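Long-range contact in ORF10 (Moritella marina, PDB 6RIW), which forms the ketosynthase-chain length factor didomain of a polyunsaturated fatty acid synthase, whose ketosynthase activity probably extends acyl chains on carrier protein: residues 702-716 with 733-745. Sequence-based numbering, arbitrary orientation.
Sequences ITLRQHYGPVNEKGS and ILDQQQWLVGEGA
Trp739 lays its indole between Arg705 and Val711, while the backbones of Val711 and Trp739 meet in a single beta bridge. Two hydrogen bonds define that bridge: Asn712 N to Trp739 O at 2.8 Å and Trp739 N to Pro710 O at 3.2 Å. From CB, the first torsion of Trp739 sets CG between its own backbone N and carbonyl carbon (chi1 59°), which swings the indole back over Val711. CD1 lies close to the carbonyl oxygen of Pro710. NE1 donates to Gly709 O at 2.9 Å, with 142° at the hydrogen; the oxygen sits in the indole plane, but NE1 stands well above the carbonyl plane. CE2 rests against Val711 CB, and beyond it the six-membered ring takes Val711 CG2 over one face, 3.5 Å from its centroid and 9° off the normal, a CH-pi contact. From the opposite side Arg705 CB comes to 3.4 Å from CZ2, while the same arginine sends NE away to Asn701. At the tip, CH2 touches Ile702 CG1. With an alanine in place of Trp739, the space between Arg705 and Val711 would probably be left open and the Gly709 carbonyl would lose its indole donor. Val711 CG2 also packs on Val741 CG2 at 3.6 Å. Farther along, Asn712 ND2 reaches Ser716 O at 3.0 Å and a water shared with Gln736 NE2 and Gln738 O, tying the turn after the bridge to 736-738. The contact belongs to the second ketosynthase-like domain, presumably the chain length factor. There the indole, also stacked with Phe807 just ahead of helix 808-821, joins the end of helix 699-706 and its following loop to the approach to strand 741-752, which runs antiparallel to strands 469-478 and 687-694.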
loop_
_atom_site.group_PDB
_atom_site.type_symbol
_atom_site.label_atom_id
_atom_site.label_comp_id
_atom_site.label_asym_id
_atom_site.label_seq_id
_atom_site.Cartn_x
_atom_site.Cartn_y
_atom_site.Cartn_z
ATOM N N ILE A 702 -14.417 -12.220 -2.682
ATOM C CA ILE A 702 -15.026 -13.510 -2.370
ATOM C C ILE A 702 -14.217 -14.641 -3.016
ATOM O O ILE A 702 -13.907 -15.662 -2.374
ATOM C CB ILE A 702 -16.509 -13.540 -2.802
ATOM C CG1 ILE A 702 -17.443 -13.082 -1.676
ATOM C CG2 ILE A 702 -16.939 -15.014 -3.054
ATOM C CD1 ILE A 702 -17.166 -11.701 -1.131
ATOM N N THR A 703 -13.838 -14.456 -4.279
ATOM C CA THR A 703 -12.961 -15.392 -4.987
ATOM C C THR A 703 -11.661 -15.646 -4.227
ATOM O O THR A 703 -11.254 -16.799 -4.024
ATOM C CB THR A 703 -12.634 -14.822 -6.375
ATOM O OG1 THR A 703 -13.838 -14.682 -7.126
ATOM C CG2 THR A 703 -11.676 -15.743 -7.134
ATOM N N LEU A 704 -10.992 -14.576 -3.808
ATOM C CA LEU A 704 -9.726 -14.712 -3.094
ATOM C C LEU A 704 -9.896 -15.469 -1.778
ATOM O O LEU A 704 -9.134 -16.400 -1.478
ATOM C CB LEU A 704 -9.131 -13.318 -2.837
ATOM C CG LEU A 704 -7.894 -13.297 -1.929
ATOM C CD1 LEU A 704 -6.780 -14.178 -2.533
ATOM C CD2 LEU A 704 -7.400 -11.871 -1.705
ATOM N N ARG A 705 -10.855 -15.046 -0.943
ATOM C CA ARG A 705 -10.906 -15.607 0.399
ATOM C C ARG A 705 -11.424 -17.025 0.398
ATOM O O ARG A 705 -11.066 -17.792 1.297
ATOM C CB ARG A 705 -11.762 -14.722 1.319
ATOM C CG ARG A 705 -11.282 -13.243 1.325
ATOM C CD ARG A 705 -9.844 -13.099 1.828
ATOM N NE ARG A 705 -9.391 -11.702 1.731
ATOM C CZ ARG A 705 -8.236 -11.242 2.210
ATOM N NH1 ARG A 705 -7.387 -12.051 2.855
ATOM N NH2 ARG A 705 -7.931 -9.955 2.043
ATOM N N GLN A 706 -12.192 -17.414 -0.623
ATOM C CA GLN A 706 -12.562 -18.825 -0.759
ATOM C C GLN A 706 -11.347 -19.739 -0.849
ATOM O O GLN A 706 -11.454 -20.929 -0.527
ATOM C CB GLN A 706 -13.429 -19.037 -2.005
ATOM C CG GLN A 706 -14.907 -18.781 -1.773
ATOM C CD GLN A 706 -15.747 -19.556 -2.760
ATOM O OE1 GLN A 706 -16.660 -20.268 -2.364
ATOM N NE2 GLN A 706 -15.407 -19.462 -4.066
ATOM N N HIS A 707 -10.205 -19.233 -1.334
ATOM C CA HIS A 707 -8.989 -20.043 -1.380
ATOM C C HIS A 707 -8.466 -20.403 0.004
ATOM O O HIS A 707 -7.703 -21.362 0.116
ATOM C CB HIS A 707 -7.857 -19.338 -2.156
ATOM C CG HIS A 707 -8.185 -19.058 -3.588
ATOM N ND1 HIS A 707 -8.656 -20.028 -4.442
ATOM C CD2 HIS A 707 -8.125 -17.911 -4.315
ATOM C CE1 HIS A 707 -8.867 -19.499 -5.637
ATOM N NE2 HIS A 707 -8.566 -18.213 -5.586
ATOM N N TYR A 708 -8.903 -19.700 1.061
ATOM C CA TYR A 708 -8.426 -19.946 2.421
ATOM C C TYR A 708 -9.423 -20.680 3.300
ATOM O O TYR A 708 -9.016 -21.264 4.315
ATOM C CB TYR A 708 -8.033 -18.614 3.084
ATOM C CG TYR A 708 -6.949 -17.936 2.277
ATOM C CD1 TYR A 708 -5.630 -18.386 2.329
ATOM C CD2 TYR A 708 -7.253 -16.879 1.429
ATOM C CE1 TYR A 708 -4.613 -17.767 1.550
ATOM C CE2 TYR A 708 -6.261 -16.256 0.663
ATOM C CZ TYR A 708 -4.951 -16.707 0.723
ATOM O OH TYR A 708 -4.002 -16.058 -0.044
ATOM N N GLY A 709 -10.691 -20.685 2.929
ATOM C CA GLY A 709 -11.697 -21.428 3.654
ATOM C C GLY A 709 -13.083 -21.130 3.116
ATOM O O GLY A 709 -13.299 -20.118 2.442
ATOM N N PRO A 710 -14.061 -21.984 3.440
ATOM C CA PRO A 710 -15.409 -21.833 2.869
ATOM C C PRO A 710 -16.174 -20.646 3.444
ATOM O O PRO A 710 -16.161 -20.403 4.656
ATOM C CB PRO A 710 -16.105 -23.159 3.237
ATOM C CG PRO A 710 -15.329 -23.681 4.417
ATOM C CD PRO A 710 -13.915 -23.195 4.253
ATOM N N VAL A 711 -16.872 -19.925 2.544
ATOM C CA VAL A 711 -17.736 -18.802 2.895
ATOM C C VAL A 711 -19.088 -19.331 3.354
ATOM O O VAL A 711 -19.506 -20.436 2.986
ATOM C CB VAL A 711 -17.880 -17.843 1.693
ATOM C CG1 VAL A 711 -18.709 -18.462 0.559
ATOM C CG2 VAL A 711 -18.464 -16.481 2.116
ATOM N N ASN A 712 -19.770 -18.550 4.179
ATOM C CA ASN A 712 -21.133 -18.855 4.629
ATOM C C ASN A 712 -22.106 -18.293 3.597
ATOM O O ASN A 712 -22.348 -17.087 3.544
ATOM C CB ASN A 712 -21.361 -18.258 6.018
ATOM C CG ASN A 712 -22.695 -18.693 6.647
ATOM O OD1 ASN A 712 -23.663 -18.962 5.944
ATOM N ND2 ASN A 712 -22.738 -18.747 7.979
ATOM N N GLU A 713 -22.660 -19.166 2.747
ATOM C CA GLU A 713 -23.516 -18.670 1.674
ATOM C C GLU A 713 -24.836 -18.125 2.207
ATOM O O GLU A 713 -25.442 -17.248 1.587
ATOM C CB GLU A 713 -23.783 -19.787 0.666
ATOM C CG GLU A 713 -23.034 -19.627 -0.615
ATOM C CD GLU A 713 -23.155 -20.859 -1.492
ATOM O OE1 GLU A 713 -22.462 -21.859 -1.213
ATOM O OE2 GLU A 713 -23.948 -20.821 -2.451
ATOM N N LYS A 714 -25.289 -18.618 3.354
ATOM C CA LYS A 714 -26.591 -18.219 3.871
ATOM C C LYS A 714 -26.525 -16.974 4.736
ATOM O O LYS A 714 -27.573 -16.377 5.022
ATOM C CB LYS A 714 -27.212 -19.387 4.654
ATOM C CG LYS A 714 -27.813 -20.462 3.752
ATOM C CD LYS A 714 -28.263 -19.878 2.397
ATOM C CE LYS A 714 -28.757 -20.936 1.410
ATOM N NZ LYS A 714 -29.919 -20.445 0.581
ATOM N N GLY A 715 -25.325 -16.544 5.113
ATOM C CA GLY A 715 -25.120 -15.369 5.933
ATOM C C GLY A 715 -25.859 -15.463 7.245
ATOM O O GLY A 715 -26.570 -14.530 7.620
ATOM N N SER A 716 -25.708 -16.581 7.945
ATOM C CA SER A 716 -26.410 -16.770 9.211
ATOM C C SER A 716 -25.589 -17.639 10.156
ATOM O O SER A 716 -25.096 -18.695 9.753
ATOM C CB SER A 716 -27.791 -17.397 8.971
ATOM O OG SER A 716 -28.469 -17.617 10.190
ATOM N N ILE A 733 -19.682 -18.460 18.883
ATOM C CA ILE A 733 -19.247 -17.839 17.629
ATOM C C ILE A 733 -17.963 -18.495 17.143
ATOM O O ILE A 733 -17.761 -18.650 15.931
ATOM C CB ILE A 733 -19.102 -16.305 17.781
ATOM C CG1 ILE A 733 -18.831 -15.595 16.439
ATOM C CG2 ILE A 733 -17.977 -15.960 18.728
ATOM C CD1 ILE A 733 -19.731 -15.980 15.266
ATOM N N LEU A 734 -17.104 -18.956 18.067
ATOM C CA LEU A 734 -15.877 -19.641 17.663
ATOM C C LEU A 734 -16.124 -21.034 17.109
ATOM O O LEU A 734 -15.198 -21.618 16.540
ATOM C CB LEU A 734 -14.897 -19.738 18.829
ATOM C CG LEU A 734 -14.272 -18.393 19.185
ATOM C CD1 LEU A 734 -13.358 -18.542 20.399
ATOM C CD2 LEU A 734 -13.501 -17.859 17.984
ATOM N N ASP A 735 -17.330 -21.583 17.268
ATOM C CA ASP A 735 -17.633 -22.886 16.680
ATOM C C ASP A 735 -18.018 -22.807 15.204
ATOM O O ASP A 735 -18.118 -23.852 14.556
ATOM C CB ASP A 735 -18.768 -23.578 17.450
ATOM C CG ASP A 735 -18.374 -23.962 18.875
ATOM O OD1 ASP A 735 -17.162 -24.062 19.181
ATOM O OD2 ASP A 735 -19.297 -24.164 19.701
ATOM N N GLN A 736 -18.256 -21.614 14.667
ATOM C CA GLN A 736 -18.565 -21.457 13.249
ATOM C C GLN A 736 -17.421 -21.966 12.377
ATOM O O GLN A 736 -16.247 -21.746 12.677
ATOM C CB GLN A 736 -18.828 -19.988 12.934
ATOM C CG GLN A 736 -20.052 -19.439 13.608
ATOM C CD GLN A 736 -21.283 -20.155 13.142
ATOM O OE1 GLN A 736 -21.934 -20.861 13.910
ATOM N NE2 GLN A 736 -21.597 -20.004 11.861
ATOM N N GLN A 737 -17.776 -22.619 11.271
ATOM C CA GLN A 737 -16.816 -23.218 10.350
ATOM C C GLN A 737 -16.696 -22.479 9.024
ATOM O O GLN A 737 -15.976 -22.946 8.136
ATOM C CB GLN A 737 -17.224 -24.665 10.050
ATOM C CG GLN A 737 -17.197 -25.594 11.226
ATOM C CD GLN A 737 -16.506 -26.891 10.866
ATOM O OE1 GLN A 737 -15.273 -26.955 10.816
ATOM N NE2 GLN A 737 -17.299 -27.931 10.572
ATOM N N GLN A 738 -17.415 -21.374 8.845
ATOM C CA GLN A 738 -17.409 -20.620 7.595
ATOM C C GLN A 738 -17.317 -19.139 7.925
ATOM O O GLN A 738 -17.804 -18.701 8.976
ATOM C CB GLN A 738 -18.687 -20.889 6.760
ATOM C CG GLN A 738 -18.835 -22.348 6.357
ATOM C CD GLN A 738 -20.141 -22.653 5.662
ATOM O OE1 GLN A 738 -21.157 -21.975 5.868
ATOM N NE2 GLN A 738 -20.127 -23.692 4.839
ATOM N N TRP A 739 -16.715 -18.360 7.019
ATOM C CA TRP A 739 -16.575 -16.920 7.241
ATOM C C TRP A 739 -17.752 -16.156 6.626
ATOM O O TRP A 739 -18.396 -16.609 5.672
ATOM C CB TRP A 739 -15.239 -16.386 6.693
ATOM C CG TRP A 739 -15.010 -16.591 5.212
ATOM C CD1 TRP A 739 -14.507 -17.714 4.605
ATOM C CD2 TRP A 739 -15.254 -15.640 4.162
ATOM N NE1 TRP A 739 -14.431 -17.522 3.239
ATOM C CE2 TRP A 739 -14.885 -16.261 2.941
ATOM C CE3 TRP A 739 -15.746 -14.326 4.135
ATOM C CZ2 TRP A 739 -15.012 -15.621 1.709
ATOM C CZ3 TRP A 739 -15.854 -13.681 2.920
ATOM C CH2 TRP A 739 -15.476 -14.333 1.713
ATOM N N LEU A 740 -18.054 -14.998 7.213
ATOM C CA LEU A 740 -19.193 -14.188 6.791
ATOM C C LEU A 740 -18.753 -12.982 5.967
ATOM O O LEU A 740 -17.789 -12.285 6.321
ATOM C CB LEU A 740 -19.978 -13.706 8.020
ATOM C CG LEU A 740 -20.664 -14.793 8.842
ATOM C CD1 LEU A 740 -20.858 -14.291 10.292
ATOM C CD2 LEU A 740 -22.000 -15.114 8.166
ATOM N N VAL A 741 -19.477 -12.721 4.877
ATOM C CA VAL A 741 -19.139 -11.599 3.995
ATOM C C VAL A 741 -19.548 -10.283 4.653
ATOM O O VAL A 741 -20.657 -10.152 5.194
ATOM C CB VAL A 741 -19.836 -11.766 2.629
ATOM C CG1 VAL A 741 -19.704 -10.501 1.808
ATOM C CG2 VAL A 741 -19.260 -12.976 1.849
ATOM N N GLY A 742 -18.647 -9.300 4.619
ATOM C CA GLY A 742 -18.985 -7.954 5.054
ATOM C C GLY A 742 -18.042 -6.969 4.417
ATOM O O GLY A 742 -16.991 -7.350 3.896
ATOM N N GLU A 743 -18.423 -5.690 4.450
ATOM C CA GLU A 743 -17.519 -4.669 3.929
ATOM C C GLU A 743 -17.852 -3.317 4.545
ATOM O O GLU A 743 -18.914 -3.135 5.154
ATOM C CB GLU A 743 -17.578 -4.590 2.391
ATOM C CG GLU A 743 -18.929 -4.139 1.837
ATOM C CD GLU A 743 -18.978 -4.206 0.302
ATOM O OE1 GLU A 743 -17.907 -4.381 -0.320
ATOM O OE2 GLU A 743 -20.084 -4.086 -0.295
ATOM N N GLY A 744 -16.935 -2.367 4.376
ATOM C CA GLY A 744 -17.182 -1.019 4.835
ATOM C C GLY A 744 -15.896 -0.291 5.187
ATOM O O GLY A 744 -14.816 -0.631 4.719
ATOM N N ALA A 745 -16.060 0.752 5.994
ATOM C CA ALA A 745 -14.983 1.681 6.304
ATOM C C ALA A 745 -15.287 2.291 7.663
ATOM O O ALA A 745 -16.450 2.391 8.055
ATOM C CB ALA A 745 -14.847 2.779 5.228
HETATM O O HOH W 1 -21.771 -14.521 4.301
HETATM O O HOH W 2 -20.574 -18.568 9.739
#